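Local coordinates for protein TRAS1 ORF2p (Bombyx mori, PDB 1WDU) that probably nicks telomeric DNA for insertion of a non-LTR retrotransposon, acting as the N-terminal endonuclease domain of a larger multidomain protein that also carries a reverse transcriptase, at residues 22-27 and 50-55; 66-71 and 84-89. The protein carries 1 engineered substitution. All coordinates share one frame; numbering follows the deposited sequence.

Contact 1: residues 22-27 and 50-55; sequences VLQANL and LIQEPY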
loop_
_atom_site.group_PDB
_atom_site.type_symbol
_atom_site.label_atom_id
_atom_site.label_comp_id
_atom_site.label_asym_id
_atom_site.label_seq_id
_atom_site.Cartn_x
_atom_site.Cartn_y
_atom_site.Cartn_z
ATOM N N VAL A 22 -8.819 -4.823 -2.650
ATOM C CA VAL A 22 -7.790 -4.295 -1.761
ATOM C C VAL A 22 -7.990 -2.810 -1.452
ATOM O O VAL A 22 -8.270 -2.011 -2.349
ATOM C CB VAL A 22 -6.380 -4.453 -2.384
ATOM C CG1 VAL A 22 -5.319 -3.885 -1.429
ATOM C CG2 VAL A 22 -6.102 -5.919 -2.694
ATOM N N LEU A 23 -7.828 -2.442 -0.183
ATOM C CA LEU A 23 -7.946 -1.040 0.227
ATOM C C LEU A 23 -6.555 -0.483 0.569
ATOM O O LEU A 23 -5.752 -1.166 1.193
ATOM C CB LEU A 23 -8.852 -0.913 1.463
ATOM C CG LEU A 23 -10.272 -1.494 1.408
ATOM C CD1 LEU A 23 -10.957 -1.247 2.745
ATOM C CD2 LEU A 23 -11.069 -0.855 0.267
ATOM N N GLN A 24 -6.263 0.743 0.150
ATOM C CA GLN A 24 -4.977 1.362 0.471
ATOM C C GLN A 24 -5.283 2.693 1.151
ATOM O O GLN A 24 -5.958 3.537 0.571
ATOM C CB GLN A 24 -4.137 1.614 -0.791
ATOM C CG GLN A 24 -2.725 2.152 -0.491
ATOM C CD GLN A 24 -1.907 2.405 -1.749
ATOM O OE1 GLN A 24 -1.763 1.518 -2.589
ATOM N NE2 GLN A 24 -1.363 3.621 -1.884
ATOM N N ALA A 25 -4.788 2.890 2.371
ATOM C CA ALA A 25 -5.068 4.134 3.076
ATOM C C ALA A 25 -4.102 4.497 4.190
ATOM O O ALA A 25 -3.638 3.637 4.946
ATOM C CB ALA A 25 -6.490 4.096 3.641
ATOM N N ASN A 26 -3.815 5.790 4.273
ATOM C CA ASN A 26 -2.956 6.342 5.301
ATOM C C ASN A 26 -3.926 6.937 6.314
ATOM O O ASN A 26 -4.533 7.973 6.073
ATOM C CB ASN A 26 -2.057 7.445 4.737
ATOM C CG ASN A 26 -1.201 8.099 5.814
ATOM O OD1 ASN A 26 -1.526 8.030 7.002
ATOM N ND2 ASN A 26 -0.111 8.742 5.406
ATOM N N LEU A 27 -4.063 6.257 7.442
ATOM C CA LEU A 27 -4.964 6.642 8.517
ATOM C C LEU A 27 -4.509 7.802 9.387
ATOM O O LEU A 27 -5.313 8.382 10.127
ATOM C CB LEU A 27 -5.213 5.424 9.399
ATOM C CG LEU A 27 -6.231 4.392 8.905
ATOM C CD1 LEU A 27 -6.438 4.502 7.406
ATOM C CD2 LEU A 27 -5.758 2.999 9.315
ATOM N N LEU A 50 -4.006 -2.227 2.729
ATOM C CA LEU A 50 -2.592 -1.846 2.802
ATOM C C LEU A 50 -2.622 -0.507 3.537
ATOM O O LEU A 50 -2.971 0.530 2.966
ATOM C CB LEU A 50 -1.998 -1.698 1.399
ATOM C CG LEU A 50 -2.126 -2.942 0.496
ATOM C CD1 LEU A 50 -1.558 -2.628 -0.876
ATOM C CD2 LEU A 50 -1.410 -4.128 1.105
ATOM N N ILE A 51 -2.261 -0.553 4.815
ATOM C CA ILE A 51 -2.307 0.601 5.699
ATOM C C ILE A 51 -0.989 1.286 6.019
ATOM O O ILE A 51 0.071 0.663 6.011
ATOM C CB ILE A 51 -2.916 0.192 7.057
ATOM C CG1 ILE A 51 -4.217 -0.576 6.845
ATOM C CG2 ILE A 51 -3.164 1.422 7.918
ATOM C CD1 ILE A 51 -4.661 -1.343 8.086
ATOM N N GLN A 52 -1.084 2.580 6.320
ATOM C CA GLN A 52 0.059 3.380 6.739
ATOM C C GLN A 52 -0.421 4.214 7.907
ATOM O O GLN A 52 -1.567 4.675 7.915
ATOM C CB GLN A 52 0.550 4.327 5.637
ATOM C CG GLN A 52 1.008 3.637 4.370
ATOM C CD GLN A 52 -0.160 3.247 3.506
ATOM O OE1 GLN A 52 -1.026 4.075 3.225
ATOM N NE2 GLN A 52 -0.195 1.989 3.074
ATOM N N GLU A 53 0.447 4.389 8.901
ATOM C CA GLU A 53 0.121 5.200 10.066
ATOM C C GLU A 53 -1.134 4.754 10.817
ATOM O O GLU A 53 -2.044 5.552 11.046
ATOM C CB GLU A 53 -0.057 6.657 9.640
ATOM C CG GLU A 53 1.149 7.264 8.963
ATOM C CD GLU A 53 2.097 7.911 9.943
ATOM O OE1 GLU A 53 2.861 7.185 10.619
ATOM O OE2 GLU A 53 2.068 9.156 10.042
ATOM N N PRO A 54 -1.208 3.474 11.201
ATOM C CA PRO A 54 -2.398 3.027 11.931
ATOM C C PRO A 54 -2.334 3.554 13.362
ATOM O O PRO A 54 -1.260 3.895 13.861
ATOM C CB PRO A 54 -2.282 1.512 11.874
ATOM C CG PRO A 54 -0.808 1.315 11.969
ATOM C CD PRO A 54 -0.260 2.363 11.017
ATOM N N TYR A 55 -3.480 3.637 14.022
ATOM C CA TYR A 55 -3.495 4.114 15.392
ATOM C C TYR A 55 -3.102 2.977 16.326
ATOM O O TYR A 55 -3.621 1.864 16.212
ATOM C CB TYR A 55 -4.883 4.654 15.749
ATOM C CG TYR A 55 -5.140 4.750 17.233
ATOM C CD1 TYR A 55 -5.791 3.719 17.913
ATOM C CD2 TYR A 55 -4.705 5.854 17.967
ATOM C CE1 TYR A 55 -6.003 3.783 19.284
ATOM C CE2 TYR A 55 -4.909 5.927 19.345
ATOM C CZ TYR A 55 -5.560 4.887 19.996
ATOM O OH TYR A 55 -5.761 4.943 21.356
HETATM O O HOH W 1 -1.450 4.986 0.181
#
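The two parallel strands of a beta-alpha-beta crossover meet here, Gln24 to Asn26 of the first lying against Leu50 to Gln52 of the second, with helix 31-44 connecting them. Their axes run 4.8 Å apart and only 1° off parallel. Four backbone bonds join them: Leu50 N to Leu23 O, Ala25 N to Leu50 O, Gln52 N to Ala25 O and, just past the strand end, Leu27 N to Gln52 O. On the face of Ala25 and Ile51, CD2 of Leu27 lies over CG2 of Ile51, modelled so close that the exact placing of the methyls is doubtful. On the other face, CG1 of Val22 reaches CG of Leu50 at 3.8 Å. Further along this face the polar groups begin. The chain of Gln52 folds back at chi2 (80°), bringing OE1 near Ala25 O, two acceptors that do not bond, and letting NE2 make a weak bond to Leu50 O in addition to one with Ser121. A water donates to Gln52 OE1 at 3.2 Å and lies doubtfully close to NE2 of Gln24, whose OE1 is held by Thr210. Asn26 and Glu53 run side by side in the same direction, with OD1 of Asn26 3.3 Å from CB of Glu53 and the amide and carboxylate planes 76° apart. Asn26 OD1 accepts from Gln28 N, and Glu53 makes a salt bridge to Arg29 beside a bound phosphate ion. In DNase I-like nucleases an asparagine and a glutamate at such strand ends line the metal-dependent active site, and this placement is consistent with that. Strand 237-241 borders the pair beyond 22-26, helix 31-44 packs on Leu23, and strand 116-123 meets the face of Leu50 and Gln52.

Contact 2: residues 66-71 and 84-89; sequences RGVRVF and AIAVFD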
loop_
_atom_site.group_PDB
_atom_site.type_symbol
_atom_site.label_atom_id
_atom_site.label_comp_id
_atom_site.label_asym_id
_atom_site.label_seq_id
_atom_site.Cartn_x
_atom_site.Cartn_y
_atom_site.Cartn_z
ATOM N N ARG A 66 -12.018 -7.380 14.486
ATOM C CA ARG A 66 -12.264 -8.582 15.279
ATOM C C ARG A 66 -11.507 -9.803 14.750
ATOM O O ARG A 66 -10.398 -10.097 15.204
ATOM C CB ARG A 66 -13.759 -8.869 15.324
ATOM N N GLY A 67 -12.106 -10.518 13.801
ATOM C CA GLY A 67 -11.457 -11.692 13.242
ATOM C C GLY A 67 -10.534 -11.315 12.098
ATOM O O GLY A 67 -10.372 -12.064 11.129
ATOM N N VAL A 68 -9.914 -10.147 12.228
ATOM C CA VAL A 68 -9.010 -9.613 11.221
ATOM C C VAL A 68 -7.554 -9.798 11.614
ATOM O O VAL A 68 -7.139 -9.385 12.695
ATOM C CB VAL A 68 -9.254 -8.112 11.028
ATOM C CG1 VAL A 68 -8.286 -7.553 9.999
ATOM C CG2 VAL A 68 -10.693 -7.876 10.626
ATOM N N ARG A 69 -6.771 -10.408 10.735
ATOM C CA ARG A 69 -5.361 -10.606 11.036
ATOM C C ARG A 69 -4.585 -9.369 10.595
ATOM O O ARG A 69 -4.726 -8.902 9.460
ATOM C CB ARG A 69 -4.845 -11.870 10.339
ATOM C CG ARG A 69 -5.621 -13.109 10.767
ATOM C CD ARG A 69 -4.937 -14.425 10.441
ATOM N NE ARG A 69 -5.044 -14.865 9.048
ATOM C CZ ARG A 69 -6.080 -14.636 8.251
ATOM N NH1 ARG A 69 -7.119 -13.940 8.696
ATOM N NH2 ARG A 69 -6.094 -15.139 7.018
ATOM N N VAL A 70 -3.787 -8.822 11.507
ATOM C CA VAL A 70 -3.006 -7.637 11.199
ATOM C C VAL A 70 -1.513 -7.897 11.329
ATOM O O VAL A 70 -1.045 -8.414 12.340
ATOM C CB VAL A 70 -3.395 -6.458 12.111
ATOM C CG1 VAL A 70 -2.580 -5.217 11.737
ATOM C CG2 VAL A 70 -4.882 -6.173 11.975
ATOM N N PHE A 71 -0.774 -7.532 10.290
ATOM C CA PHE A 71 0.672 -7.716 10.262
ATOM C C PHE A 71 1.280 -6.338 10.209
ATOM O O PHE A 71 1.000 -5.558 9.298
ATOM C CB PHE A 71 1.054 -8.550 9.044
ATOM C CG PHE A 71 0.327 -9.852 8.991
ATOM C CD1 PHE A 71 -0.984 -9.909 8.514
ATOM C CD2 PHE A 71 0.898 -11.005 9.531
ATOM C CE1 PHE A 71 -1.720 -11.090 8.586
ATOM C CE2 PHE A 71 0.166 -12.195 9.608
ATOM C CZ PHE A 71 -1.141 -12.238 9.139
ATOM N N ALA A 84 1.190 -1.353 7.972
ATOM C CA ALA A 84 0.592 -2.617 8.338
ATOM C C ALA A 84 -0.267 -3.160 7.216
ATOM O O ALA A 84 -0.672 -2.437 6.304
ATOM C CB ALA A 84 -0.239 -2.457 9.595
ATOM N N ILE A 85 -0.533 -4.454 7.289
ATOM C CA ILE A 85 -1.368 -5.096 6.303
ATOM C C ILE A 85 -2.475 -5.854 7.035
ATOM O O ILE A 85 -2.208 -6.731 7.859
ATOM C CB ILE A 85 -0.541 -6.049 5.418
ATOM C CG1 ILE A 85 0.462 -5.230 4.591
ATOM C CG2 ILE A 85 -1.463 -6.857 4.523
ATOM C CD1 ILE A 85 1.393 -6.053 3.700
ATOM N N ALA A 86 -3.720 -5.490 6.749
ATOM C CA ALA A 86 -4.867 -6.145 7.375
ATOM C C ALA A 86 -5.506 -7.135 6.409
ATOM O O ALA A 86 -5.795 -6.811 5.255
ATOM C CB ALA A 86 -5.897 -5.105 7.801
ATOM N N VAL A 87 -5.716 -8.353 6.883
ATOM C CA VAL A 87 -6.343 -9.376 6.069
ATOM C C VAL A 87 -7.713 -9.658 6.675
ATOM O O VAL A 87 -7.813 -10.203 7.774
ATOM C CB VAL A 87 -5.503 -10.671 6.046
ATOM C CG1 VAL A 87 -6.177 -11.707 5.162
ATOM C CG2 VAL A 87 -4.088 -10.367 5.526
ATOM N N PHE A 88 -8.766 -9.255 5.971
ATOM C CA PHE A 88 -10.129 -9.470 6.447
ATOM C C PHE A 88 -10.673 -10.829 6.003
ATOM O O PHE A 88 -11.610 -11.361 6.601
ATOM C CB PHE A 88 -11.055 -8.350 5.948
ATOM C CG PHE A 88 -10.581 -6.972 6.312
ATOM C CD1 PHE A 88 -9.713 -6.271 5.470
ATOM C CD2 PHE A 88 -10.947 -6.399 7.522
ATOM C CE1 PHE A 88 -9.214 -5.014 5.834
ATOM C CE2 PHE A 88 -10.456 -5.149 7.898
ATOM C CZ PHE A 88 -9.586 -4.457 7.051
ATOM N N ASP A 89 -10.085 -11.386 4.949
ATOM C CA ASP A 89 -10.512 -12.682 4.449
ATOM C C ASP A 89 -9.985 -13.745 5.409
ATOM O O ASP A 89 -8.785 -14.012 5.466
ATOM C CB ASP A 89 -9.979 -12.899 3.030
ATOM C CG ASP A 89 -10.462 -14.203 2.417
ATOM O OD1 ASP A 89 -10.664 -14.240 1.186
ATOM O OD2 ASP A 89 -10.627 -15.192 3.159
#
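Val68 sets its two methyls against the ring of Phe88. CG1, anti to the backbone N (chi1 179°), stands above the ring off-centre, 4.2 Å from its centroid and 29° from the normal, as a CH-pi contact, while CG2 touches Phe88 CD2 at 3.4 Å. CG1 also meets CB of Ala86 at 4.1 Å. The Phe71 ring behaves differently: it turns an edge toward Ile85 O, in the plane of the ring, and brings CE1 obliquely to CG2 of Val87 at 3.9 Å. These side chains project from a beta hairpin, strands 69-72 and 83-87, at one border of the six-stranded sheet. Arg69 with Val87 and Phe71 with Ile85 are the hydrogen-bonded antiparallel pairs, each closed by two backbone bonds; Val70 with Ala86 is the non-hydrogen-bonded pair between them, and CG1 of Val70 lies 4.2 Å from CB of Ala84. On the face of Phe71 and Val87, the Arg69 chain bends at chi3 (-78°) and swings its guanidinium beside CG1 of Val87, edge toward Asp89 O, to which NH2 donates a weak 3.3 Å bond. The same nitrogen has a second weak partner in Leu92 O. An alanine here has no guanidinium, which would probably leave the Asp89 and Leu92 carbonyls without this weak shared donor and open a gap beside CG1 of Val87. Strand 93-96 places Val94 against Arg69, Phe71 and Val87, whereas Phe88 reaches the other way to Leu37 and Ala41 of helix 31-44.

Both contacts belong to one six-stranded sheet, in which strands 48-52 and 83-87 are neighbours, and they adjoin there: Ile51 N probably bonds to Ala84 O, Ile51 CD1 packs on Ala86 CB, and Leu50 CD2 on Ile85 CG1. Contact 1 is a deep parallel pairing, its centre about 7 Å from the centre of the chain, with amides along one face and, just past the end of 48-52, a carboxylate near a bound phosphate. Contact 2, its centre about 14 Å from the chain centre, is an antiparallel hairpin only partly buried, with 69-72 an outermost strand; its packing is largely aliphatic and aromatic, and the one charged group that reaches across, the Arg69 guanidinium, makes only a weak bond to a backbone carbonyl.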